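Local coordinates for protein integral membrane indolylacetylinositol arabinosyltransferase EmbC (Mycolicibacterium smegmatis, PDB 7BVE) that probably transfers arabinose units in the membrane to build cell-wall arabinan in mycobacteria, and binds the antituberculosis drug ethambutol, at residues V954-V967 with P987-N1001. Numbering follows the deposited sequence.
Sequences VVGSSDPVMLDWLV and PKWRILPDRFGAEAN. With 95E (Ethambutol), chain G.
W965 NE1 donates a nearly straight hydrogen bond of 3.3 Å to N1001 O, and that bond joins the ethambutol pocket to the helix 995-1001. Followed outward, the W965 side chain leaves CB with CG wedged between its own backbone N and carbonyl carbon (chi1 63°), a turn that carries the indole over to N1001. NE1 lies on the edge facing the carbonyl, CE2 and CZ2 run along N1001 CB, and at the far rim W965 CH2 meets ethambutol C13 at 3.5 Å, over one ring face; L966 CG lies over the opposite face. Tryptophan suits this place because one flat group offers an N-H for the protein and an apolar face for the drug.

Behind the pocket, the segments pair as parallel strands. M962 pairs with R990, its N bonded to W989 O at 3.1 Å and its O receiving I991 N at 3.2 Å. V961, L963 and I991 bring branched, apolar side chains to one face, where I991 CD1 touches both V961 CG1 and L963 CD2. On the other face the extended R990 chain, with CG anti to its backbone N (chi1 -178°), brings NE to a long salt bridge with D964 OD1, 3.8 Å away; D964 is buried, and R990 may partly offset its negative charge. Near the start, W989 spreads its six-membered ring under V955 CG2 in a CH-pi contact, the methyl 3.8 Å from the ring centroid, while V954 CG1 adds apolar contact at W989 CH2.

Strand 961-963 forms the outer edge of a mixed sheet in the C-terminal domain; strand 989-992 lies between it and antiparallel strand 1039-1045, and helix 995-1001 follows, with D994 at its N-cap, where the side chain accepts a weak bond from G997 N.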
loop_
_atom_site.group_PDB
_atom_site.type_symbol
_atom_site.label_atom_id
_atom_site.label_comp_id
_atom_site.label_asym_id
_atom_site.label_seq_id
_atom_site.Cartn_x
_atom_site.Cartn_y
_atom_site.Cartn_z
ATOM N N VAL A 954 31.128 -31.141 1.617
ATOM C CA VAL A 954 30.119 -31.831 2.407
ATOM C C VAL A 954 28.936 -32.182 1.515
ATOM O O VAL A 954 28.606 -33.357 1.333
ATOM C CB VAL A 954 29.683 -30.965 3.596
ATOM C CG1 VAL A 954 28.560 -31.622 4.340
ATOM C CG2 VAL A 954 30.853 -30.722 4.507
ATOM N N VAL A 955 28.293 -31.162 0.954
ATOM C CA VAL A 955 27.225 -31.325 -0.021
ATOM C C VAL A 955 27.901 -31.375 -1.386
ATOM O O VAL A 955 28.283 -30.345 -1.932
ATOM C CB VAL A 955 26.232 -30.169 0.058
ATOM C CG1 VAL A 955 25.082 -30.384 -0.876
ATOM C CG2 VAL A 955 25.797 -29.937 1.470
ATOM N N GLY A 956 28.056 -32.562 -1.948
ATOM C CA GLY A 956 28.805 -32.663 -3.187
ATOM C C GLY A 956 28.074 -32.191 -4.428
ATOM O O GLY A 956 27.121 -31.415 -4.346
ATOM N N SER A 957 28.513 -32.648 -5.597
ATOM C CA SER A 957 27.828 -32.344 -6.846
ATOM C C SER A 957 27.027 -33.531 -7.365
ATOM O O SER A 957 26.676 -33.567 -8.548
ATOM C CB SER A 957 28.827 -31.877 -7.899
ATOM O OG SER A 957 29.411 -30.648 -7.522
ATOM N N SER A 958 26.725 -34.497 -6.504
ATOM C CA SER A 958 26.001 -35.696 -6.892
ATOM C C SER A 958 24.721 -35.926 -6.110
ATOM O O SER A 958 23.797 -36.536 -6.646
ATOM C CB SER A 958 26.895 -36.932 -6.737
ATOM O OG SER A 958 28.014 -36.861 -7.600
ATOM N N ASP A 959 24.641 -35.469 -4.866
ATOM C CA ASP A 959 23.447 -35.691 -4.067
ATOM C C ASP A 959 22.324 -34.769 -4.528
ATOM O O ASP A 959 22.586 -33.637 -4.938
ATOM C CB ASP A 959 23.737 -35.438 -2.592
ATOM C CG ASP A 959 24.649 -36.474 -1.996
ATOM O OD1 ASP A 959 24.623 -37.628 -2.468
ATOM O OD2 ASP A 959 25.395 -36.135 -1.056
ATOM N N PRO A 960 21.071 -35.221 -4.480
ATOM C CA PRO A 960 19.958 -34.320 -4.794
ATOM C C PRO A 960 19.725 -33.320 -3.672
ATOM O O PRO A 960 19.617 -33.689 -2.503
ATOM C CB PRO A 960 18.773 -35.272 -4.968
ATOM C CG PRO A 960 19.139 -36.469 -4.205
ATOM C CD PRO A 960 20.619 -36.608 -4.311
ATOM N N VAL A 961 19.658 -32.051 -4.040
ATOM C CA VAL A 961 19.526 -30.942 -3.110
ATOM C C VAL A 961 18.207 -30.247 -3.401
ATOM O O VAL A 961 17.825 -30.077 -4.559
ATOM C CB VAL A 961 20.717 -29.963 -3.250
ATOM C CG1 VAL A 961 20.620 -28.803 -2.293
ATOM C CG2 VAL A 961 22.015 -30.687 -3.039
ATOM N N MET A 962 17.496 -29.861 -2.351
ATOM C CA MET A 962 16.328 -29.008 -2.506
ATOM C C MET A 962 16.774 -27.554 -2.402
ATOM O O MET A 962 16.972 -27.018 -1.317
ATOM C CB MET A 962 15.258 -29.326 -1.478
ATOM C CG MET A 962 14.065 -28.465 -1.703
ATOM S SD MET A 962 12.673 -28.698 -0.626
ATOM C CE MET A 962 11.708 -27.319 -1.211
ATOM N N LEU A 963 16.940 -26.914 -3.547
ATOM C CA LEU A 963 17.259 -25.501 -3.593
ATOM C C LEU A 963 15.980 -24.685 -3.540
ATOM O O LEU A 963 14.944 -25.094 -4.061
ATOM C CB LEU A 963 18.019 -25.178 -4.877
ATOM C CG LEU A 963 19.389 -25.810 -5.051
ATOM C CD1 LEU A 963 19.845 -25.642 -6.459
ATOM C CD2 LEU A 963 20.349 -25.137 -4.129
ATOM N N ASP A 964 16.054 -23.519 -2.914
ATOM C CA ASP A 964 14.929 -22.608 -2.997
ATOM C C ASP A 964 15.020 -21.795 -4.279
ATOM O O ASP A 964 15.990 -21.884 -5.030
ATOM C CB ASP A 964 14.871 -21.699 -1.779
ATOM C CG ASP A 964 14.561 -22.458 -0.509
ATOM O OD1 ASP A 964 14.027 -23.582 -0.590
ATOM O OD2 ASP A 964 14.804 -21.922 0.581
ATOM N N TRP A 965 13.992 -21.001 -4.544
ATOM C CA TRP A 965 13.944 -20.328 -5.832
ATOM C C TRP A 965 14.775 -19.056 -5.875
ATOM O O TRP A 965 14.865 -18.431 -6.935
ATOM C CB TRP A 965 12.500 -20.034 -6.226
ATOM C CG TRP A 965 11.752 -19.112 -5.348
ATOM C CD1 TRP A 965 10.997 -19.446 -4.278
ATOM C CD2 TRP A 965 11.649 -17.693 -5.485
ATOM N NE1 TRP A 965 10.442 -18.328 -3.723
ATOM C CE2 TRP A 965 10.827 -17.236 -4.449
ATOM C CE3 TRP A 965 12.181 -16.764 -6.382
ATOM C CZ2 TRP A 965 10.524 -15.896 -4.280
ATOM C CZ3 TRP A 965 11.879 -15.439 -6.212
ATOM C CH2 TRP A 965 11.060 -15.015 -5.171
ATOM N N LEU A 966 15.383 -18.661 -4.765
ATOM C CA LEU A 966 16.393 -17.616 -4.747
ATOM C C LEU A 966 17.804 -18.169 -4.830
ATOM O O LEU A 966 18.631 -17.633 -5.565
ATOM C CB LEU A 966 16.258 -16.781 -3.477
ATOM C CG LEU A 966 15.087 -15.818 -3.364
ATOM C CD1 LEU A 966 14.987 -15.328 -1.957
ATOM C CD2 LEU A 966 15.330 -14.647 -4.268
ATOM N N VAL A 967 18.089 -19.253 -4.119
ATOM C CA VAL A 967 19.460 -19.759 -4.010
ATOM C C VAL A 967 19.667 -20.707 -5.185
ATOM O O VAL A 967 19.769 -21.928 -5.053
ATOM C CB VAL A 967 19.701 -20.415 -2.648
ATOM C CG1 VAL A 967 19.727 -19.377 -1.633
ATOM C CG2 VAL A 967 18.537 -21.279 -2.238
ATOM N N PRO A 987 15.099 -35.644 -1.888
ATOM C CA PRO A 987 16.333 -34.899 -1.647
ATOM C C PRO A 987 16.986 -35.286 -0.328
ATOM O O PRO A 987 16.408 -35.971 0.513
ATOM C CB PRO A 987 15.854 -33.449 -1.623
ATOM C CG PRO A 987 14.476 -33.522 -1.211
ATOM C CD PRO A 987 13.920 -34.774 -1.787
ATOM N N LYS A 988 18.228 -34.834 -0.165
ATOM C CA LYS A 988 19.001 -35.104 1.034
ATOM C C LYS A 988 19.403 -33.857 1.796
ATOM O O LYS A 988 19.791 -33.974 2.959
ATOM C CB LYS A 988 20.274 -35.885 0.689
ATOM C CG LYS A 988 20.025 -37.254 0.133
ATOM C CD LYS A 988 21.326 -37.969 -0.143
ATOM C CE LYS A 988 21.089 -39.307 -0.825
ATOM N NZ LYS A 988 20.405 -40.283 0.063
ATOM N N TRP A 989 19.328 -32.683 1.180
ATOM C CA TRP A 989 19.774 -31.436 1.772
ATOM C C TRP A 989 18.752 -30.366 1.438
ATOM O O TRP A 989 17.853 -30.578 0.630
ATOM C CB TRP A 989 21.157 -31.037 1.246
ATOM C CG TRP A 989 22.261 -31.988 1.592
ATOM C CD1 TRP A 989 22.758 -32.983 0.812
ATOM C CD2 TRP A 989 23.015 -32.018 2.802
ATOM N NE1 TRP A 989 23.764 -33.640 1.466
ATOM C CE2 TRP A 989 23.941 -33.062 2.692
ATOM C CE3 TRP A 989 22.994 -31.261 3.971
ATOM C CZ2 TRP A 989 24.834 -33.366 3.702
ATOM C CZ3 TRP A 989 23.881 -31.560 4.961
ATOM C CH2 TRP A 989 24.784 -32.605 4.829
ATOM N N ARG A 990 18.890 -29.204 2.057
ATOM C CA ARG A 990 18.072 -28.056 1.704
ATOM C C ARG A 990 18.863 -26.788 1.984
ATOM O O ARG A 990 19.496 -26.677 3.030
ATOM C CB ARG A 990 16.763 -28.034 2.485
ATOM C CG ARG A 990 15.887 -26.887 2.098
ATOM C CD ARG A 990 14.686 -26.743 2.964
ATOM N NE ARG A 990 14.065 -25.453 2.706
ATOM C CZ ARG A 990 13.050 -24.957 3.405
ATOM N NH1 ARG A 990 12.543 -25.642 4.416
ATOM N NH2 ARG A 990 12.560 -23.767 3.103
ATOM N N ILE A 991 18.830 -25.837 1.056
ATOM C CA ILE A 991 19.520 -24.563 1.206
ATOM C C ILE A 991 18.482 -23.450 1.208
ATOM O O ILE A 991 17.644 -23.378 0.306
ATOM C CB ILE A 991 20.566 -24.356 0.096
ATOM C CG1 ILE A 991 21.635 -25.435 0.192
ATOM C CG2 ILE A 991 21.226 -23.021 0.227
ATOM C CD1 ILE A 991 22.518 -25.515 -0.989
ATOM N N LEU A 992 18.539 -22.591 2.216
ATOM C CA LEU A 992 17.567 -21.535 2.431
ATOM C C LEU A 992 18.223 -20.171 2.259
ATOM O O LEU A 992 19.452 -20.061 2.275
ATOM C CB LEU A 992 16.961 -21.620 3.839
ATOM C CG LEU A 992 16.046 -22.763 4.258
ATOM C CD1 LEU A 992 16.831 -23.967 4.724
ATOM C CD2 LEU A 992 15.121 -22.300 5.327
ATOM N N PRO A 993 17.434 -19.105 2.070
ATOM C CA PRO A 993 17.975 -17.752 2.219
ATOM C C PRO A 993 18.093 -17.343 3.677
ATOM O O PRO A 993 17.903 -18.167 4.574
ATOM C CB PRO A 993 16.948 -16.880 1.490
ATOM C CG PRO A 993 16.222 -17.791 0.626
ATOM C CD PRO A 993 16.159 -19.079 1.346
ATOM N N ASP A 994 18.401 -16.073 3.937
ATOM C CA ASP A 994 18.396 -15.576 5.307
ATOM C C ASP A 994 16.969 -15.515 5.848
ATOM O O ASP A 994 15.996 -15.750 5.133
ATOM C CB ASP A 994 19.071 -14.211 5.390
ATOM C CG ASP A 994 18.432 -13.178 4.487
ATOM O OD1 ASP A 994 17.624 -13.540 3.610
ATOM O OD2 ASP A 994 18.721 -11.979 4.682
ATOM N N ARG A 995 16.851 -15.152 7.128
ATOM C CA ARG A 995 15.592 -15.315 7.851
ATOM C C ARG A 995 14.509 -14.377 7.333
ATOM O O ARG A 995 13.351 -14.785 7.177
ATOM C CB ARG A 995 15.828 -15.097 9.341
ATOM C CG ARG A 995 14.609 -15.305 10.202
ATOM C CD ARG A 995 14.930 -15.072 11.665
ATOM N NE ARG A 995 15.364 -13.704 11.922
ATOM C CZ ARG A 995 14.539 -12.681 12.118
ATOM N NH1 ARG A 995 15.028 -11.471 12.346
ATOM N NH2 ARG A 995 13.228 -12.867 12.090
ATOM N N PHE A 996 14.875 -13.129 7.029
ATOM C CA PHE A 996 13.923 -12.186 6.447
ATOM C C PHE A 996 13.503 -12.621 5.051
ATOM O O PHE A 996 12.352 -12.432 4.646
ATOM C CB PHE A 996 14.530 -10.786 6.387
ATOM C CG PHE A 996 14.758 -10.155 7.725
ATOM C CD1 PHE A 996 13.703 -9.605 8.433
ATOM C CD2 PHE A 996 16.033 -10.076 8.259
ATOM C CE1 PHE A 996 13.911 -9.011 9.663
ATOM C CE2 PHE A 996 16.248 -9.482 9.485
ATOM C CZ PHE A 996 15.186 -8.948 10.187
ATOM N N GLY A 997 14.433 -13.196 4.295
ATOM C CA GLY A 997 14.102 -13.651 2.958
ATOM C C GLY A 997 13.348 -14.964 2.966
ATOM O O GLY A 997 12.542 -15.230 2.078
ATOM N N ALA A 998 13.600 -15.803 3.969
ATOM C CA ALA A 998 12.926 -17.091 4.022
ATOM C C ALA A 998 11.501 -16.947 4.535
ATOM O O ALA A 998 10.611 -17.691 4.120
ATOM C CB ALA A 998 13.710 -18.073 4.890
ATOM N N GLU A 999 11.257 -15.998 5.440
ATOM C CA GLU A 999 9.905 -15.899 5.980
ATOM C C GLU A 999 8.950 -15.179 5.037
ATOM O O GLU A 999 7.738 -15.219 5.261
ATOM C CB GLU A 999 9.910 -15.203 7.339
ATOM C CG GLU A 999 10.199 -13.722 7.299
ATOM C CD GLU A 999 10.280 -13.118 8.688
ATOM O OE1 GLU A 999 10.146 -13.873 9.674
ATOM O OE2 GLU A 999 10.478 -11.889 8.798
ATOM N N ALA A 1000 9.458 -14.533 3.991
ATOM C CA ALA A 1000 8.610 -13.799 3.066
ATOM C C ALA A 1000 8.468 -14.463 1.706
ATOM O O ALA A 1000 7.601 -14.055 0.929
ATOM C CB ALA A 1000 9.151 -12.381 2.864
ATOM N N ASN A 1001 9.285 -15.469 1.397
ATOM C CA ASN A 1001 9.312 -16.060 0.070
ATOM C C ASN A 1001 8.991 -17.543 0.042
ATOM O O ASN A 1001 8.643 -18.058 -1.024
ATOM C CB ASN A 1001 10.684 -15.839 -0.576
ATOM C CG ASN A 1001 10.933 -14.395 -0.910
ATOM O OD1 ASN A 1001 10.044 -13.702 -1.389
ATOM N ND2 ASN A 1001 12.142 -13.927 -0.655
HETATM C C2 95E G . 7.036 -18.346 -13.465
HETATM O O12 95E G . 9.200 -12.556 -7.672
HETATM C C11 95E G . 8.792 -13.069 -8.660
HETATM C C10 95E G . 8.022 -14.388 -8.600
HETATM C C13 95E G . 8.185 -15.063 -7.243
HETATM C C14 95E G . 6.883 -15.089 -6.451
HETATM N N9 95E G . 8.506 -15.286 -9.627
HETATM C C8 95E G . 7.663 -15.126 -10.790
HETATM C C7 95E G . 7.422 -16.478 -11.443
HETATM N N6 95E G . 8.517 -16.802 -12.327
HETATM C C3 95E G . 7.942 -17.132 -13.610
HETATM O O1 95E G . 5.863 -18.197 -13.498
HETATM C C4 95E G . 9.069 -17.435 -14.582
HETATM C C5 95E G . 10.288 -16.582 -14.257
#